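PDB 6EVG: multi-copper Oxidase CueO from Ochrobactrum, which catalyses the copper-dependent oxidation of phenolic substrates as a laccase-like enzyme, with activity towards lignin model compounds and lignosulfonate. Local coordinates for residues F335-L347 against L395-P407. Residues are numbered along the deposited sequence; the frame is centred on the assembly and turned at random.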
loop_
_atom_site.group_PDB
_atom_site.type_symbol
_atom_site.label_atom_id
_atom_site.label_comp_id
_atom_site.label_asym_id
_atom_site.label_seq_id
_atom_site.Cartn_x
_atom_site.Cartn_y
_atom_site.Cartn_z
ATOM N N PHE A 335 16.102 6.948 -12.627
ATOM C CA PHE A 335 15.673 5.611 -12.903
ATOM C C PHE A 335 14.581 5.605 -13.916
ATOM O O PHE A 335 13.668 6.461 -13.874
ATOM C CB PHE A 335 15.272 4.837 -11.617
ATOM C CG PHE A 335 16.384 4.728 -10.638
ATOM C CD1 PHE A 335 17.376 3.781 -10.795
ATOM C CD2 PHE A 335 16.540 5.630 -9.618
ATOM C CE1 PHE A 335 18.459 3.762 -9.927
ATOM C CE2 PHE A 335 17.606 5.619 -8.765
ATOM C CZ PHE A 335 18.592 4.675 -8.929
ATOM N N PHE A 336 14.602 4.645 -14.803
ATOM C CA PHE A 336 13.630 4.409 -15.874
ATOM C C PHE A 336 12.972 3.042 -15.648
ATOM O O PHE A 336 13.668 2.017 -15.480
ATOM C CB PHE A 336 14.336 4.476 -17.239
ATOM C CG PHE A 336 13.478 4.114 -18.395
ATOM C CD1 PHE A 336 12.258 4.740 -18.609
ATOM C CD2 PHE A 336 13.860 3.114 -19.277
ATOM C CE1 PHE A 336 11.483 4.412 -19.712
ATOM C CE2 PHE A 336 13.060 2.762 -20.365
ATOM C CZ PHE A 336 11.907 3.455 -20.576
ATOM N N PHE A 337 11.635 3.029 -15.610
ATOM C CA PHE A 337 10.872 1.800 -15.532
ATOM C C PHE A 337 10.865 1.136 -16.911
ATOM O O PHE A 337 10.048 1.457 -17.788
ATOM C CB PHE A 337 9.428 2.095 -15.059
ATOM C CG PHE A 337 9.326 2.581 -13.640
ATOM C CD1 PHE A 337 9.529 3.886 -13.282
ATOM C CD2 PHE A 337 9.056 1.701 -12.617
ATOM C CE1 PHE A 337 9.359 4.286 -11.960
ATOM C CE2 PHE A 337 8.928 2.109 -11.316
ATOM C CZ PHE A 337 9.105 3.400 -10.984
ATOM N N ASP A 338 11.817 0.222 -17.088
ATOM C CA ASP A 338 12.066 -0.363 -18.379
ATOM C C ASP A 338 11.295 -1.669 -18.509
ATOM O O ASP A 338 11.693 -2.719 -17.962
ATOM C CB ASP A 338 13.576 -0.579 -18.548
ATOM C CG ASP A 338 13.953 -0.903 -19.974
ATOM O OD1 ASP A 338 13.100 -1.201 -20.822
ATOM O OD2 ASP A 338 15.188 -0.814 -20.254
ATOM N N GLU A 339 10.212 -1.624 -19.286
ATOM C CA GLU A 339 9.359 -2.766 -19.525
ATOM C C GLU A 339 9.983 -3.739 -20.543
ATOM O O GLU A 339 9.467 -4.831 -20.701
ATOM C CB GLU A 339 8.000 -2.323 -20.052
ATOM C CG GLU A 339 7.246 -1.471 -19.050
ATOM C CD GLU A 339 5.986 -0.754 -19.611
ATOM O OE1 GLU A 339 5.224 -1.420 -20.344
ATOM O OE2 GLU A 339 5.768 0.496 -19.267
ATOM N N ARG A 340 11.062 -3.357 -21.231
ATOM C CA ARG A 340 11.739 -4.194 -22.221
ATOM C C ARG A 340 10.745 -4.807 -23.195
ATOM O O ARG A 340 10.765 -5.985 -23.493
ATOM C CB ARG A 340 12.609 -5.279 -21.547
ATOM C CG ARG A 340 13.710 -4.658 -20.675
ATOM C CD ARG A 340 14.620 -5.709 -20.038
ATOM N NE ARG A 340 15.408 -6.468 -20.991
ATOM C CZ ARG A 340 15.086 -7.657 -21.538
ATOM N NH1 ARG A 340 13.929 -8.308 -21.279
ATOM N NH2 ARG A 340 15.961 -8.213 -22.374
ATOM N N MET A 341 9.830 -3.966 -23.695
ATOM C CA MET A 341 8.745 -4.480 -24.477
ATOM C C MET A 341 9.200 -5.147 -25.741
ATOM O O MET A 341 8.645 -6.160 -26.085
ATOM C CB MET A 341 7.726 -3.387 -24.792
ATOM C CG MET A 341 6.442 -3.953 -25.385
ATOM S SD MET A 341 5.083 -2.771 -25.438
ATOM C CE MET A 341 4.762 -2.530 -23.696
ATOM N N ALA A 342 10.169 -4.589 -26.450
ATOM C CA ALA A 342 10.597 -5.206 -27.699
ATOM C C ALA A 342 11.120 -6.607 -27.454
ATOM O O ALA A 342 10.821 -7.538 -28.241
ATOM C CB ALA A 342 11.619 -4.318 -28.388
ATOM N N GLU A 343 11.835 -6.805 -26.336
ATOM C CA GLU A 343 12.400 -8.139 -26.077
ATOM C C GLU A 343 11.310 -9.091 -25.578
ATOM O O GLU A 343 11.266 -10.243 -25.958
ATOM C CB GLU A 343 13.594 -7.973 -25.122
ATOM C CG GLU A 343 14.837 -7.281 -25.760
ATOM C CD GLU A 343 15.598 -7.996 -26.964
ATOM O OE1 GLU A 343 15.555 -9.246 -27.132
ATOM O OE2 GLU A 343 16.316 -7.307 -27.776
ATOM N N ASN A 344 10.427 -8.633 -24.679
ATOM C CA ASN A 344 9.341 -9.462 -24.176
ATOM C C ASN A 344 8.262 -9.763 -25.234
ATOM O O ASN A 344 7.696 -10.848 -25.210
ATOM C CB ASN A 344 8.718 -8.816 -22.944
ATOM C CG ASN A 344 9.672 -8.791 -21.759
ATOM O OD1 ASN A 344 10.443 -9.747 -21.532
ATOM N ND2 ASN A 344 9.608 -7.724 -21.000
ATOM N N MET A 345 7.968 -8.852 -26.181
ATOM C CA MET A 345 6.949 -9.152 -27.241
ATOM C C MET A 345 7.493 -10.187 -28.183
ATOM O O MET A 345 6.750 -11.054 -28.724
ATOM C CB MET A 345 6.527 -7.865 -27.994
ATOM C CG MET A 345 5.516 -6.982 -27.258
ATOM S SD MET A 345 3.808 -7.592 -26.945
ATOM C CE MET A 345 3.290 -7.603 -28.657
ATOM N N LYS A 346 8.808 -10.156 -28.380
ATOM C CA LYS A 346 9.440 -11.177 -29.202
ATOM C C LYS A 346 9.240 -12.555 -28.569
ATOM O O LYS A 346 8.939 -13.495 -29.266
ATOM C CB LYS A 346 10.916 -10.881 -29.323
ATOM C CG LYS A 346 11.614 -11.864 -30.197
ATOM C CD LYS A 346 13.003 -11.392 -30.505
ATOM C CE LYS A 346 13.725 -12.494 -31.288
ATOM N NZ LYS A 346 15.084 -12.113 -31.654
ATOM N N LEU A 347 9.335 -12.624 -27.260
ATOM C CA LEU A 347 9.096 -13.851 -26.521
ATOM C C LEU A 347 7.686 -14.315 -26.720
ATOM O O LEU A 347 7.462 -15.467 -27.009
ATOM C CB LEU A 347 9.398 -13.589 -25.035
ATOM C CG LEU A 347 9.217 -14.694 -24.035
ATOM C CD1 LEU A 347 10.167 -15.862 -24.319
ATOM C CD2 LEU A 347 9.451 -14.068 -22.665
ATOM N N LEU A 395 9.461 -16.316 -12.668
ATOM C CA LEU A 395 10.897 -16.661 -12.721
ATOM C C LEU A 395 11.271 -17.510 -13.898
ATOM O O LEU A 395 12.447 -17.446 -14.300
ATOM C CB LEU A 395 11.415 -17.287 -11.414
ATOM C CG LEU A 395 11.437 -16.309 -10.241
ATOM C CD1 LEU A 395 11.943 -17.001 -9.000
ATOM C CD2 LEU A 395 12.317 -15.076 -10.544
ATOM N N THR A 396 10.367 -18.354 -14.385
ATOM C CA THR A 396 10.669 -19.268 -15.481
ATOM C C THR A 396 10.048 -18.828 -16.815
ATOM O O THR A 396 10.221 -19.512 -17.833
ATOM C CB THR A 396 10.190 -20.673 -15.173
ATOM O OG1 THR A 396 8.781 -20.652 -14.951
ATOM C CG2 THR A 396 10.909 -21.252 -13.967
ATOM N N SER A 397 9.381 -17.681 -16.849
ATOM C CA SER A 397 8.681 -17.225 -18.044
ATOM C C SER A 397 9.588 -16.740 -19.152
ATOM O O SER A 397 9.133 -16.629 -20.300
ATOM C CB SER A 397 7.707 -16.105 -17.659
ATOM O OG SER A 397 8.402 -14.943 -17.257
ATOM N N GLY A 398 10.783 -16.286 -18.792
ATOM C CA GLY A 398 11.615 -15.525 -19.753
ATOM C C GLY A 398 11.383 -14.061 -19.830
ATOM O O GLY A 398 12.192 -13.353 -20.438
ATOM N N VAL A 399 10.299 -13.569 -19.226
ATOM C CA VAL A 399 10.036 -12.148 -19.250
ATOM C C VAL A 399 10.986 -11.472 -18.284
ATOM O O VAL A 399 11.172 -11.953 -17.142
ATOM C CB VAL A 399 8.558 -11.896 -18.801
ATOM C CG1 VAL A 399 8.282 -10.431 -18.617
ATOM C CG2 VAL A 399 7.570 -12.563 -19.750
ATOM N N GLU A 400 11.550 -10.339 -18.660
ATOM C CA GLU A 400 12.437 -9.566 -17.812
ATOM C C GLU A 400 12.127 -8.094 -17.937
ATOM O O GLU A 400 11.828 -7.607 -19.040
ATOM C CB GLU A 400 13.922 -9.820 -18.119
ATOM C CG GLU A 400 14.406 -11.286 -18.028
ATOM C CD GLU A 400 15.885 -11.456 -18.399
ATOM O OE1 GLU A 400 16.526 -10.525 -18.903
ATOM O OE2 GLU A 400 16.402 -12.564 -18.279
ATOM N N MET A 401 12.255 -7.358 -16.846
ATOM C CA MET A 401 12.140 -5.905 -16.809
ATOM C C MET A 401 13.207 -5.384 -15.868
ATOM O O MET A 401 13.905 -6.160 -15.158
ATOM C CB MET A 401 10.733 -5.505 -16.335
ATOM C CG MET A 401 9.674 -5.920 -17.263
ATOM S SD MET A 401 8.053 -5.325 -16.717
ATOM C CE MET A 401 7.038 -6.090 -17.901
ATOM N N ALA A 402 13.339 -4.088 -15.776
ATOM C CA ALA A 402 14.364 -3.465 -14.944
ATOM C C ALA A 402 13.913 -2.115 -14.466
ATOM O O ALA A 402 13.145 -1.401 -15.141
ATOM C CB ALA A 402 15.689 -3.295 -15.699
ATOM N N ILE A 403 14.408 -1.710 -13.305
ATOM C CA ILE A 403 14.344 -0.350 -12.808
ATOM C C ILE A 403 15.711 0.347 -12.745
ATOM O O ILE A 403 15.816 1.566 -12.903
ATOM C CB ILE A 403 13.578 -0.230 -11.446
ATOM C CG1 ILE A 403 13.164 1.213 -11.128
ATOM C CG2 ILE A 403 14.328 -0.847 -10.292
ATOM C CD1 ILE A 403 12.185 1.295 -9.970
ATOM N N ALA A 404 16.763 -0.439 -12.488
ATOM C CA ALA A 404 18.125 0.078 -12.372
ATOM C C ALA A 404 19.038 -0.404 -13.477
ATOM O O ALA A 404 20.181 -0.869 -13.232
ATOM C CB ALA A 404 18.701 -0.209 -11.007
ATOM N N GLY A 405 18.544 -0.391 -14.706
ATOM C CA GLY A 405 19.423 -0.724 -15.873
ATOM C C GLY A 405 19.350 -2.155 -16.272
ATOM O O GLY A 405 18.986 -2.502 -17.387
ATOM N N LYS A 406 19.707 -3.023 -15.339
ATOM C CA LYS A 406 19.583 -4.474 -15.506
ATOM C C LYS A 406 18.510 -5.001 -14.540
ATOM O O LYS A 406 18.273 -4.437 -13.470
ATOM C CB LYS A 406 20.899 -5.157 -15.147
ATOM C CG LYS A 406 21.990 -4.915 -16.186
ATOM C CD LYS A 406 23.256 -5.749 -15.871
ATOM C CE LYS A 406 24.409 -5.550 -16.822
ATOM N NZ LYS A 406 24.086 -6.057 -18.171
ATOM N N PRO A 407 17.864 -6.131 -14.902
ATOM C CA PRO A 407 16.922 -6.757 -13.988
ATOM C C PRO A 407 17.486 -7.013 -12.598
ATOM O O PRO A 407 18.675 -7.329 -12.457
ATOM C CB PRO A 407 16.495 -8.034 -14.724
ATOM C CG PRO A 407 16.761 -7.732 -16.164
ATOM C CD PRO A 407 18.000 -6.912 -16.132
HETATM O O HOH W 1 17.121 3.100 -14.943
HETATM O O HOH W 2 15.989 0.379 -15.889
HETATM O O HOH W 3 12.591 -11.172 -22.128
#
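The guanidinium of Arg340 meets Glu400 twice: over one face, toward the rim, stands carboxylate oxygen OE1, too far out of plane for any N-H to point at it, while at the edge lie Glu400 O and a water. Ile403 sets CG1 over one face of the Phe337 ring and carries its CD1 to the rim, 3.6 Å from Phe337 CE2; the ring of His434, a ligand of the copper ion, runs nearly parallel to that of Phe337. Phe335 turns a ring edge to Ile403 O and Ala404 CA. The amide of Asn344 bridges both polar atoms of the Glu400 backbone: OD1 accepts from Glu400 N at 3.1 Å, and ND2 gives a fairly straight bond (161°) to Glu400 O at 3.0 Å. Arg340 NH1 reaches Glu400 O at 3.1 Å, from the face of the carbonyl plane opposite to Asn344 ND2, so two donors grip it. A bend at chi3 (65°) turns the Arg340 guanidinium alongside the Glu400 side chain. In this cupredoxin-type domain of the multicopper oxidase, strand 332-336 forms a sheet edge, and the chain after it pairs with the loop ahead of strand 415-417 through a single antiparallel bridge: Asp338 N to Ala402 O, 2.9 Å, and Ala402 N to Asp338 O, 3.1 Å. An Asx turn, Asp338 OD1 accepting from Arg340 N, leads into helix 341-348, where Asn344 sits. A leucine replacing Asn344 would probably leave Glu400 N without its acceptor and Glu400 O without one of these two donors. One turn farther on, Leu347 lays CD2 against the Gly398 backbone, 3.4 Å from Gly398 C, and beside Val399 CG2. Glu339 hydrogen-bonds through OE2 to His434 NE2, a second-shell contact to the copper site.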